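Local structure of putative redox protein (Lactobacillus casei, 2QL8) at residues 15-20 / 25-30; 23-26 / 32-35; 82-87 / 93-98; 122-127 / 131-136. The protein is a putative redox protein of the OsmC/Ohr family, whose members typically reduce peroxides through reactive cysteines, and probably acts as a dimer of two intertwined chains. All blocks are in the same frame, centred on the assembly; numbering follows the deposited sequence. Where two conformers were deposited one is given.

Contact 1 (15-20 / 25-30); sequences TAINDE and HAYIPG. With EDO (1,2-ethanediol), chain D.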
loop_
_atom_site.group_PDB
_atom_site.type_symbol
_atom_site.label_atom_id
_atom_site.label_comp_id
_atom_site.label_asym_id
_atom_site.label_seq_id
_atom_site.Cartn_x
_atom_site.Cartn_y
_atom_site.Cartn_z
ATOM N N THR A 15 8.399 -5.970 -7.728
ATOM C CA THR A 15 7.701 -5.102 -8.663
ATOM C C THR A 15 6.229 -5.538 -8.740
ATOM O O THR A 15 5.909 -6.715 -8.534
ATOM C CB THR A 15 8.347 -5.045 -10.080
ATOM O OG1 THR A 15 8.086 -6.290 -10.747
ATOM C CG2 THR A 15 9.831 -4.739 -10.050
ATOM N N ALA A 16 5.376 -4.572 -9.086
ATOM C CA ALA A 16 3.935 -4.780 -9.285
ATOM C C ALA A 16 3.525 -4.030 -10.550
ATOM O O ALA A 16 3.978 -2.901 -10.786
ATOM C CB ALA A 16 3.144 -4.260 -8.108
ATOM N N ILE A 17 2.655 -4.648 -11.353
ATOM C CA ILE A 17 2.183 -4.044 -12.591
ATOM C C ILE A 17 0.654 -4.001 -12.633
ATOM O O ILE A 17 -0.014 -4.980 -12.224
ATOM C CB ILE A 17 2.745 -4.800 -13.817
ATOM C CG1 ILE A 17 4.279 -4.713 -13.851
ATOM C CG2 ILE A 17 2.095 -4.282 -15.118
ATOM C CD1 ILE A 17 4.991 -5.567 -14.965
ATOM N N ASN A 18 0.125 -2.899 -13.158
ATOM C CA ASN A 18 -1.266 -2.890 -13.591
ATOM C C ASN A 18 -1.285 -2.248 -14.985
ATOM O O ASN A 18 -0.922 -1.086 -15.167
ATOM C CB ASN A 18 -2.178 -2.165 -12.604
ATOM C CG ASN A 18 -3.650 -2.325 -12.929
ATOM O OD1 ASN A 18 -4.053 -2.332 -14.102
ATOM N ND2 ASN A 18 -4.454 -2.439 -11.897
ATOM N N ASP A 19 -1.708 -3.025 -15.967
ATOM C CA ASP A 19 -1.836 -2.529 -17.335
ATOM C C ASP A 19 -3.217 -2.728 -17.950
ATOM O O ASP A 19 -3.378 -2.695 -19.185
ATOM C CB ASP A 19 -0.723 -3.127 -18.162
ATOM C CG ASP A 19 -0.790 -4.622 -18.308
ATOM O OD1 ASP A 19 -1.764 -5.291 -17.906
ATOM O OD2 ASP A 19 0.177 -5.157 -18.872
ATOM N N GLU A 20 -4.221 -2.796 -17.089
ATOM C CA GLU A 20 -5.596 -3.018 -17.503
ATOM C C GLU A 20 -6.572 -1.917 -17.124
ATOM O O GLU A 20 -6.205 -0.941 -16.495
ATOM C CB GLU A 20 -6.074 -4.400 -16.973
ATOM C CG GLU A 20 -5.284 -5.587 -17.501
ATOM C CD GLU A 20 -5.679 -6.919 -16.877
ATOM O OE1 GLU A 20 -6.886 -7.171 -16.686
ATOM O OE2 GLU A 20 -4.769 -7.706 -16.544
ATOM N N HIS A 25 -6.933 -6.355 -13.446
ATOM C CA HIS A 25 -6.063 -7.120 -12.567
ATOM C C HIS A 25 -4.816 -6.313 -12.305
ATOM O O HIS A 25 -4.472 -5.408 -13.063
ATOM C CB HIS A 25 -5.634 -8.445 -13.177
ATOM C CG HIS A 25 -6.768 -9.306 -13.631
ATOM N ND1 HIS A 25 -7.436 -9.092 -14.827
ATOM C CD2 HIS A 25 -7.336 -10.400 -13.067
ATOM C CE1 HIS A 25 -8.391 -10.005 -14.950
ATOM N NE2 HIS A 25 -8.343 -10.818 -13.906
ATOM N N ALA A 26 -4.138 -6.699 -11.234
ATOM C CA ALA A 26 -2.794 -6.206 -10.906
ATOM C C ALA A 26 -2.002 -7.435 -10.505
ATOM O O ALA A 26 -2.575 -8.405 -9.987
ATOM C CB ALA A 26 -2.844 -5.192 -9.750
ATOM N N TYR A 27 -0.704 -7.430 -10.786
ATOM C CA TYR A 27 0.108 -8.586 -10.467
ATOM C C TYR A 27 1.549 -8.279 -10.169
ATOM O O TYR A 27 2.103 -7.301 -10.579
ATOM C CB TYR A 27 0.044 -9.618 -11.606
ATOM C CG TYR A 27 0.617 -9.128 -12.927
ATOM C CD1 TYR A 27 -0.144 -8.377 -13.787
ATOM C CD2 TYR A 27 1.928 -9.411 -13.290
ATOM C CE1 TYR A 27 0.385 -7.940 -15.010
ATOM C CE2 TYR A 27 2.457 -8.972 -14.468
ATOM C CZ TYR A 27 1.669 -8.238 -15.342
ATOM O OH TYR A 27 2.219 -7.836 -16.565
ATOM N N ILE A 28 2.114 -9.191 -9.400
ATOM C CA ILE A 28 3.548 -9.266 -9.156
ATOM C C ILE A 28 4.104 -10.214 -10.221
ATOM O O ILE A 28 3.707 -11.375 -10.276
ATOM C CB ILE A 28 3.845 -9.876 -7.755
ATOM C CG1 ILE A 28 3.118 -9.117 -6.625
ATOM C CG2 ILE A 28 5.351 -9.976 -7.486
ATOM C CD1 ILE A 28 3.415 -7.616 -6.582
ATOM N N PRO A 29 5.000 -9.720 -11.077
ATOM C CA PRO A 29 5.608 -10.631 -12.069
ATOM C C PRO A 29 6.253 -11.806 -11.341
ATOM O O PRO A 29 7.019 -11.593 -10.388
ATOM C CB PRO A 29 6.649 -9.744 -12.748
ATOM C CG PRO A 29 6.070 -8.375 -12.671
ATOM C CD PRO A 29 5.423 -8.326 -11.292
ATOM N N GLY A 30 5.918 -13.023 -11.777
ATOM C CA GLY A 30 6.420 -14.222 -11.109
ATOM C C GLY A 30 5.646 -14.615 -9.863
ATOM O O GLY A 30 5.975 -15.622 -9.226
HETATM C C1 EDO D . 2.726 -13.135 -13.791
HETATM O O1 EDO D . 4.128 -13.031 -13.888
HETATM C C2 EDO D . 2.362 -13.781 -12.457
HETATM O O2 EDO D . 1.418 -12.949 -11.782
HETATM O O HOH W 1 -6.754 -3.158 -13.719
HETATM O O HOH W 2 -2.573 -5.711 -15.019
#
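Ile17 and Tyr27 form the one bridge between antiparallel strands 15-18 and 25-27, an antiparallel hydrogen-bonded pair in which Ile17 N reaches Tyr27 O at 2.8 Å and Tyr27 N returns to Ile17 O. Their side chains lie alongside each other and point the same way: Ile17 CB sits over one face of the Tyr27 ring, 4.2 Å from its centroid, a CH-pi contact off toward the rim. With CG wedged between its backbone N and carbonyl carbon (chi1 64°), the tyrosine folds its ring back over the neighbouring strand. An alanine here is likely to strip the cover from Ile17 CB and CG2 and open a gap beside them. Past Ile17, Pro29 crosses at about a right angle, CG 3.8 Å from Ile17 CD1. On the face opposite Tyr27, Ala16 CB meets Ile28 CD1. Where strand 15-18 ends, Asn18 OD1 accepts from Glu20 N at 3.0 Å, an Asx turn. Thr15 to Asn18 also pair with a strand of the second subunit, carrying the sheet across the dimer interface. Beyond the turn, Glu20 OE1 accepts a hydrogen bond from His25 ND1 on its syn side, 2.7 Å away, in the imidazole plane and almost straight at 177°.

Contact 2 (23-26 / 32-35); sequences EGHA and LKVQ. With EDO (1,2-ethanediol), chain F.
Lys33 opens the pairing on strand 33-35, laying its CG against Ala26 O at 3.8 Å while its CA makes a CA-H...O contact with the same oxygen. CG stands opposite the backbone N (chi1 176°), and a bend at chi3 carries CE past His25 CB, 4.1 Å away. The ammonium group then ends on a 1,2-ethanediol, probably from the crystallisation liquor, with NZ bonding both hydroxyl oxygens, O1 at 3.0 Å and O2 at 3.2 Å. Val34 comes next and supplies both backbone bonds of the contact: Val34 N donates to Ala26 O at 2.9 Å, and Val34 O accepts from Ala26 N. This antiparallel hydrogen-bonded pair belongs to the beta hairpin of strands 24-27 and 33-36; the N-to-C directions of 24-26 and 33-35 lie 149° apart. Val34 and Ala26 share a face of it, although their methyls meet loosely; on that side the second subunit packs in, its Thr58 against Ala26 and its Leu32 against Val34. Val34 O has a further neighbour in His25 CA, at 3.1 Å. Gln35 closes the segment as the non-hydrogen-bonded partner of His25, on the other face. The imidazole turns its CD2 toward Gln35 CA, 3.6 Å off, and is tied at ND1 to Glu20. Extended beyond CG, Gln35 sends its amide along the strand to a water, which accepts from NE2 and donates to Gly24 O, so that the carbonyl is bridged to the glutamine side chain. Gln35 CG also rests near that carbonyl oxygen.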
loop_
_atom_site.group_PDB
_atom_site.type_symbol
_atom_site.label_atom_id
_atom_site.label_comp_id
_atom_site.label_asym_id
_atom_site.label_seq_id
_atom_site.Cartn_x
_atom_site.Cartn_y
_atom_site.Cartn_z
ATOM N N GLU A 23 -11.853 -2.309 -14.377
ATOM C CA GLU A 23 -12.197 -3.695 -14.197
ATOM C C GLU A 23 -11.086 -4.525 -14.834
ATOM O O GLU A 23 -11.018 -4.724 -16.058
ATOM C CB GLU A 23 -13.577 -3.965 -14.798
ATOM C CG GLU A 23 -14.591 -2.969 -14.303
ATOM C CD GLU A 23 -14.834 -3.038 -12.809
ATOM O OE1 GLU A 23 -14.984 -4.176 -12.319
ATOM O OE2 GLU A 23 -14.955 -1.974 -12.173
ATOM N N GLY A 24 -10.129 -4.952 -13.997
ATOM C CA GLY A 24 -8.956 -5.634 -14.506
ATOM C C GLY A 24 -8.258 -6.496 -13.481
ATOM O O GLY A 24 -8.888 -7.296 -12.800
ATOM N N HIS A 25 -6.933 -6.355 -13.446
ATOM C CA HIS A 25 -6.063 -7.120 -12.567
ATOM C C HIS A 25 -4.816 -6.313 -12.305
ATOM O O HIS A 25 -4.472 -5.408 -13.063
ATOM C CB HIS A 25 -5.634 -8.445 -13.177
ATOM C CG HIS A 25 -6.768 -9.306 -13.631
ATOM N ND1 HIS A 25 -7.436 -9.092 -14.827
ATOM C CD2 HIS A 25 -7.336 -10.400 -13.067
ATOM C CE1 HIS A 25 -8.391 -10.005 -14.950
ATOM N NE2 HIS A 25 -8.343 -10.818 -13.906
ATOM N N ALA A 26 -4.138 -6.699 -11.234
ATOM C CA ALA A 26 -2.794 -6.206 -10.906
ATOM C C ALA A 26 -2.002 -7.435 -10.505
ATOM O O ALA A 26 -2.575 -8.405 -9.987
ATOM C CB ALA A 26 -2.844 -5.192 -9.750
ATOM N N LEU A 32 1.896 -13.224 -7.207
ATOM C CA LEU A 32 0.450 -13.068 -6.985
ATOM C C LEU A 32 -0.189 -12.165 -8.034
ATOM O O LEU A 32 0.308 -11.081 -8.310
ATOM C CB LEU A 32 0.211 -12.451 -5.597
ATOM C CG LEU A 32 -1.213 -12.086 -5.154
ATOM C CD1 LEU A 32 -2.092 -13.376 -5.087
ATOM C CD2 LEU A 32 -1.225 -11.253 -3.855
ATOM N N LYS A 33 -1.318 -12.605 -8.582
ATOM C CA LYS A 33 -2.174 -11.796 -9.436
ATOM C C LYS A 33 -3.532 -11.708 -8.743
ATOM O O LYS A 33 -4.097 -12.731 -8.309
ATOM C CB LYS A 33 -2.324 -12.445 -10.832
ATOM C CG LYS A 33 -3.280 -11.715 -11.769
ATOM C CD LYS A 33 -3.258 -12.379 -13.123
ATOM C CE LYS A 33 -3.133 -11.462 -14.268
ATOM N NZ LYS A 33 -3.305 -12.152 -15.602
ATOM N N VAL A 34 -4.079 -10.502 -8.700
ATOM C CA VAL A 34 -5.366 -10.241 -8.107
ATOM C C VAL A 34 -6.305 -9.592 -9.153
ATOM O O VAL A 34 -5.890 -8.745 -9.931
ATOM C CB VAL A 34 -5.285 -9.366 -6.808
ATOM C CG1 VAL A 34 -4.559 -10.170 -5.695
ATOM C CG2 VAL A 34 -4.604 -8.013 -7.089
ATOM N N GLN A 35 -7.581 -9.995 -9.126
ATOM C CA GLN A 35 -8.610 -9.289 -9.854
ATOM C C GLN A 35 -8.922 -7.977 -9.150
ATOM O O GLN A 35 -9.041 -7.937 -7.924
ATOM C CB GLN A 35 -9.876 -10.151 -9.939
ATOM C CG GLN A 35 -10.942 -9.511 -10.757
ATOM C CD GLN A 35 -12.157 -10.368 -10.939
ATOM O OE1 GLN A 35 -12.529 -11.172 -10.068
ATOM N NE2 GLN A 35 -12.822 -10.170 -12.071
HETATM C C1 EDO F . 0.428 -11.620 -16.253
HETATM O O1 EDO F . -0.455 -12.761 -16.195
HETATM C C2 EDO F . 0.063 -10.828 -17.505
HETATM O O2 EDO F . -1.324 -10.447 -17.441
HETATM O O HOH W 3 -11.488 -8.001 -13.738
#

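Contact 3 (82-87 / 93-98); sequences KVAFIG and QFLVHA. With EDO (1,2-ethanediol), chain K.
Phe85 and Phe94 meet ring to ring: Phe85 CD1 comes in at the edge of the Phe94 ring, in its plane, 3.7 Å from Phe94 CE1, while Phe94 CE1 approaches the Phe85 ring obliquely. The Phe85 ring also meets that of Tyr92, and Glu49 of helix 48-70 touches both phenylalanines. Phe85 holds CG opposite its backbone N (chi1 177°), whereas Phe94 sets CG beside its own (chi1 -68°), which brings the two rings together from facing strands. Val83 continues this face, its CG1 lying 4.1 Å from Phe94 CB, and Val96 comes beside it. On the other face Ala84 CB meets Leu95 CB, and Ile86 crosses Leu95 at about a right angle, CD1 3.9 Å from Leu95 CD2. Ile86 CG1 also rests on Gln93 CB at 3.8 Å. The Gln93 amide has two partners: NE2 donates to O1 of a 1,2-ethanediol at 2.9 Å, and OE1 accepts from Asn132 ND2. Trp7 of the second subunit packs on Ala84, Leu95 and His97. Six backbone hydrogen bonds join the strands through Lys82 with His97, Ala84 with Leu95 and Ile86 with Gln93; the shortest include Lys82 N to His97 O, 2.8 Å. The pairs alternate between hydrogen-bonded and non-hydrogen-bonded, as in any antiparallel ladder, and the consecutive strands 77-88 and 91-102 make a beta hairpin, with one face against helix 48-70 and strand 77-88 paired to a strand of the second subunit.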
loop_
_atom_site.group_PDB
_atom_site.type_symbol
_atom_site.label_atom_id
_atom_site.label_comp_id
_atom_site.label_asym_id
_atom_site.label_seq_id
_atom_site.Cartn_x
_atom_site.Cartn_y
_atom_site.Cartn_z
ATOM N N LYS A 82 -8.466 0.410 8.637
ATOM C CA LYS A 82 -9.599 0.904 7.846
ATOM C C LYS A 82 -9.089 1.954 6.871
ATOM O O LYS A 82 -8.277 2.803 7.221
ATOM C CB LYS A 82 -10.683 1.489 8.761
ATOM C CG LYS A 82 -11.993 1.868 8.045
ATOM C CD LYS A 82 -12.989 2.406 9.068
ATOM C CE LYS A 82 -14.343 2.757 8.451
ATOM N NZ LYS A 82 -15.361 2.941 9.549
ATOM N N VAL A 83 -9.554 1.861 5.619
ATOM C CA VAL A 83 -9.181 2.838 4.597
ATOM C C VAL A 83 -10.484 3.398 4.009
ATOM O O VAL A 83 -11.379 2.623 3.646
ATOM C CB VAL A 83 -8.311 2.216 3.464
ATOM C CG1 VAL A 83 -7.923 3.277 2.412
ATOM C CG2 VAL A 83 -7.062 1.549 4.068
ATOM N N ALA A 84 -10.553 4.724 3.945
ATOM C CA ALA A 84 -11.675 5.454 3.357
ATOM C C ALA A 84 -11.231 6.174 2.070
ATOM O O ALA A 84 -10.134 6.710 1.998
ATOM C CB ALA A 84 -12.240 6.459 4.362
ATOM N N PHE A 85 -12.141 6.187 1.086
ATOM C CA PHE A 85 -12.002 6.920 -0.160
ATOM C C PHE A 85 -12.924 8.138 -0.014
ATOM O O PHE A 85 -14.126 7.970 0.289
ATOM C CB PHE A 85 -12.469 5.999 -1.297
ATOM C CG PHE A 85 -12.458 6.608 -2.707
ATOM C CD1 PHE A 85 -11.457 7.392 -3.177
ATOM C CD2 PHE A 85 -13.527 6.332 -3.566
ATOM C CE1 PHE A 85 -11.448 7.857 -4.495
ATOM C CE2 PHE A 85 -13.525 6.805 -4.859
ATOM C CZ PHE A 85 -12.505 7.590 -5.307
ATOM N N ILE A 86 -12.374 9.324 -0.203
ATOM C CA ILE A 86 -13.081 10.584 -0.046
ATOM C C ILE A 86 -12.807 11.541 -1.214
ATOM O O ILE A 86 -11.830 11.406 -1.966
ATOM C CB ILE A 86 -12.712 11.297 1.291
ATOM C CG1 ILE A 86 -11.268 11.820 1.310
ATOM C CG2 ILE A 86 -12.971 10.341 2.490
ATOM C CD1 ILE A 86 -10.909 12.676 2.508
ATOM N N GLY A 87 -13.709 12.522 -1.391
ATOM C CA GLY A 87 -13.458 13.666 -2.261
ATOM C C GLY A 87 -14.330 13.698 -3.512
ATOM O O GLY A 87 -15.458 13.217 -3.517
ATOM N N GLN A 93 -8.901 11.548 -2.142
ATOM C CA GLN A 93 -7.894 11.148 -1.152
ATOM C C GLN A 93 -8.286 9.828 -0.513
ATOM O O GLN A 93 -9.447 9.424 -0.583
ATOM C CB GLN A 93 -7.748 12.184 -0.058
ATOM C CG GLN A 93 -7.327 13.550 -0.496
ATOM C CD GLN A 93 -7.159 14.472 0.668
ATOM O OE1 GLN A 93 -6.204 14.336 1.432
ATOM N NE2 GLN A 93 -8.089 15.408 0.838
ATOM N N PHE A 94 -7.296 9.173 0.121
ATOM C CA PHE A 94 -7.545 8.071 1.032
ATOM C C PHE A 94 -7.234 8.533 2.463
ATOM O O PHE A 94 -6.262 9.280 2.705
ATOM C CB PHE A 94 -6.660 6.858 0.740
ATOM C CG PHE A 94 -6.944 6.136 -0.541
ATOM C CD1 PHE A 94 -8.012 6.453 -1.389
ATOM C CD2 PHE A 94 -6.110 5.111 -0.924
ATOM C CE1 PHE A 94 -8.211 5.748 -2.545
ATOM C CE2 PHE A 94 -6.309 4.428 -2.129
ATOM C CZ PHE A 94 -7.360 4.779 -2.930
ATOM N N LEU A 95 -8.052 8.048 3.397
ATOM C CA LEU A 95 -7.773 8.157 4.842
ATOM C C LEU A 95 -7.465 6.769 5.360
ATOM O O LEU A 95 -8.051 5.792 4.913
ATOM C CB LEU A 95 -8.993 8.698 5.608
ATOM C CG LEU A 95 -9.552 10.052 5.138
ATOM C CD1 LEU A 95 -10.868 10.306 5.916
ATOM C CD2 LEU A 95 -8.593 11.226 5.251
ATOM N N VAL A 96 -6.526 6.683 6.308
ATOM C CA VAL A 96 -6.078 5.405 6.826
ATOM C C VAL A 96 -6.064 5.445 8.368
ATOM O O VAL A 96 -5.517 6.384 8.981
ATOM C CB VAL A 96 -4.637 5.092 6.351
ATOM C CG1 VAL A 96 -4.164 3.727 6.916
ATOM C CG2 VAL A 96 -4.533 5.172 4.789
ATOM N N HIS A 97 -6.724 4.471 8.970
ATOM C CA HIS A 97 -6.787 4.378 10.436
ATOM C C HIS A 97 -6.443 2.964 10.888
ATOM O O HIS A 97 -7.146 2.004 10.514
ATOM C CB HIS A 97 -8.176 4.769 10.967
ATOM C CG HIS A 97 -8.225 4.747 12.463
ATOM N ND1 HIS A 97 -7.550 5.670 13.234
ATOM C CD2 HIS A 97 -8.850 3.905 13.319
ATOM C CE1 HIS A 97 -7.775 5.399 14.516
ATOM N NE2 HIS A 97 -8.541 4.326 14.589
ATOM N N ALA A 98 -5.359 2.823 11.678
ATOM C CA ALA A 98 -4.938 1.513 12.140
ATOM C C ALA A 98 -5.346 1.345 13.619
ATOM O O ALA A 98 -5.270 2.292 14.409
ATOM C CB ALA A 98 -3.411 1.345 12.001
HETATM C C1 EDO K . -8.967 18.313 3.009
HETATM O O1 EDO K . -8.279 17.085 3.167
HETATM C C2 EDO K . -7.900 19.357 3.115
HETATM O O2 EDO K . -6.710 18.647 3.446
#

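Contact 4 (122-127 / 131-136); sequences PVSKLL and GNYTIE
The short helix 122-127 and the strand that follows it, 133-136, are joined through Tyr133, which reaches from the sheet to Ser124 and Leu127 one helical turn apart. Ser124 OG lies at the edge of the tyrosine ring, in its plane, and shares a hydrogen bond of 2.9 Å with Tyr133 OH. Glu118 O of helix 107-120 is a second partner of that serine oxygen, so the buried hydroxyl links the two helices and the strand. Leu127 approaches differently: its CB packs 3.7 Å from Tyr133 CD2, and its CD1 stands over one face of the ring, 4.2 Å above the plane and off toward the rim. Tyr133 can span the gap because CG is turned away from the backbone N (chi1 172°), aiming the ring at the helix. A phenylalanine in its place has no hydroxyl, and would probably leave the buried Ser124 OG to rely on Glu118 O and loosen the tie between helix and strand. In this OsmC-like fold strand 133-137 runs parallel to 91-102, and Tyr133 also touches Val96 and Leu56 of helix 48-70. At the other end of helix 122-127, Pro122 lines a pocket holding benzoic acid.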
loop_
_atom_site.group_PDB
_atom_site.type_symbol
_atom_site.label_atom_id
_atom_site.label_comp_id
_atom_site.label_asym_id
_atom_site.label_seq_id
_atom_site.Cartn_x
_atom_site.Cartn_y
_atom_site.Cartn_z
ATOM N N PRO A 122 7.801 0.149 8.323
ATOM C CA PRO A 122 8.036 0.921 7.080
ATOM C C PRO A 122 6.828 1.599 6.439
ATOM O O PRO A 122 6.954 2.724 5.961
ATOM C CB PRO A 122 8.695 -0.110 6.169
ATOM C CG PRO A 122 9.461 -0.997 7.148
ATOM C CD PRO A 122 8.549 -1.143 8.329
ATOM N N VAL A 123 5.697 0.922 6.409
ATOM C CA VAL A 123 4.533 1.512 5.724
ATOM C C VAL A 123 4.007 2.685 6.570
ATOM O O VAL A 123 3.637 3.724 6.046
ATOM C CB VAL A 123 3.443 0.474 5.367
ATOM C CG1 VAL A 123 2.245 1.178 4.656
ATOM C CG2 VAL A 123 4.021 -0.672 4.483
ATOM N N SER A 124 4.002 2.500 7.891
ATOM C CA SER A 124 3.616 3.553 8.789
ATOM C C SER A 124 4.503 4.801 8.579
ATOM O O SER A 124 4.016 5.931 8.512
ATOM C CB SER A 124 3.650 2.979 10.211
ATOM O OG SER A 124 3.217 3.882 11.201
ATOM N N LYS A 125 5.816 4.575 8.437
ATOM C CA LYS A 125 6.723 5.681 8.201
ATOM C C LYS A 125 6.412 6.400 6.870
ATOM O O LYS A 125 6.500 7.625 6.789
ATOM C CB LYS A 125 8.171 5.198 8.203
ATOM C CG LYS A 125 8.693 4.760 9.525
ATOM C CD LYS A 125 10.203 4.335 9.253
ATOM C CE LYS A 125 10.765 3.533 10.232
ATOM N NZ LYS A 125 12.189 3.354 9.950
ATOM N N LEU A 126 6.045 5.648 5.815
ATOM C CA LEU A 126 5.710 6.282 4.528
ATOM C C LEU A 126 4.486 7.183 4.661
ATOM O O LEU A 126 4.400 8.157 3.946
ATOM C CB LEU A 126 5.404 5.229 3.469
ATOM C CG LEU A 126 6.608 4.410 2.974
ATOM C CD1 LEU A 126 6.112 3.317 1.977
ATOM C CD2 LEU A 126 7.744 5.246 2.382
ATOM N N LEU A 127 3.557 6.847 5.559
ATOM C CA LEU A 127 2.292 7.586 5.713
ATOM C C LEU A 127 2.347 8.681 6.777
ATOM O O LEU A 127 1.416 9.497 6.867
ATOM C CB LEU A 127 1.178 6.614 6.071
ATOM C CG LEU A 127 0.876 5.453 5.123
ATOM C CD1 LEU A 127 -0.208 4.479 5.669
ATOM C CD2 LEU A 127 0.515 6.024 3.734
ATOM N N GLY A 131 -0.786 13.515 6.614
ATOM C CA GLY A 131 -1.948 14.185 7.205
ATOM C C GLY A 131 -3.204 13.348 7.281
ATOM O O GLY A 131 -4.228 13.849 7.762
ATOM N N ASN A 132 -3.153 12.100 6.789
ATOM C CA ASN A 132 -4.332 11.265 6.564
ATOM C C ASN A 132 -4.308 9.933 7.322
ATOM O O ASN A 132 -5.170 9.100 7.157
ATOM C CB ASN A 132 -4.524 10.992 5.049
ATOM C CG ASN A 132 -4.998 12.215 4.292
ATOM O OD1 ASN A 132 -4.908 13.356 4.790
ATOM N ND2 ASN A 132 -5.426 12.005 3.058
ATOM N N TYR A 133 -3.300 9.744 8.167
ATOM C CA TYR A 133 -3.068 8.479 8.847
ATOM C C TYR A 133 -3.079 8.665 10.352
ATOM O O TYR A 133 -2.348 9.499 10.878
ATOM C CB TYR A 133 -1.693 7.955 8.410
ATOM C CG TYR A 133 -1.193 6.731 9.160
ATOM C CD1 TYR A 133 -1.991 5.631 9.400
ATOM C CD2 TYR A 133 0.130 6.682 9.567
ATOM C CE1 TYR A 133 -1.491 4.508 10.075
ATOM C CE2 TYR A 133 0.619 5.607 10.244
ATOM C CZ TYR A 133 -0.172 4.523 10.507
ATOM O OH TYR A 133 0.353 3.416 11.167
ATOM N N THR A 134 -3.877 7.826 10.992
ATOM C CA THR A 134 -3.976 7.746 12.454
ATOM C C THR A 134 -3.861 6.301 12.913
ATOM O O THR A 134 -4.162 5.362 12.170
ATOM C CB THR A 134 -5.321 8.382 12.936
ATOM O OG1 THR A 134 -6.409 7.834 12.193
ATOM C CG2 THR A 134 -5.284 9.891 12.748
ATOM N N ILE A 135 -3.452 6.132 14.184
ATOM C CA ILE A 135 -3.267 4.830 14.768
ATOM C C ILE A 135 -3.707 4.894 16.234
ATOM O O ILE A 135 -3.462 5.905 16.905
ATOM C CB ILE A 135 -1.787 4.313 14.595
ATOM C CG1 ILE A 135 -1.637 2.894 15.106
ATOM C CG2 ILE A 135 -0.783 5.265 15.214
ATOM C CD1 ILE A 135 -0.336 2.209 14.670
ATOM N N GLU A 136 -4.312 3.819 16.698
ATOM C CA GLU A 136 -4.747 3.725 18.087
ATOM C C GLU A 136 -4.602 2.288 18.594
ATOM O O GLU A 136 -4.572 1.341 17.830
ATOM C CB GLU A 136 -6.191 4.204 18.237
ATOM C CG GLU A 136 -7.170 3.284 17.662
ATOM C CD GLU A 136 -8.643 3.659 17.972
ATOM O OE1 GLU A 136 -8.972 4.126 19.087
ATOM O OE2 GLU A 136 -9.479 3.431 17.099
#

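Overall arrangement
Contacts 1 and 2 share His25 and Ala26, their centres 7 Å apart, so strand 24-27 is gripped on both edges, by 15-18 and by 33-36. Contacts 3 and 4 form a second neighbourhood, centres 11 Å apart, where strand 91-102 lies between 77-88 and 133-137; His97 ND1 probably bonds Thr134 OG1 at 2.7 Å, and His97 NE2 Glu136 OE2. The two groups do not touch: contacts 1 and 3 have centres 23 Å apart. All four reach the second subunit. Benzoic acid touches contact 4 at Pro122, while the side chain of Phe85 in contact 3 comes within about 6 Å of a bound benzoic acid.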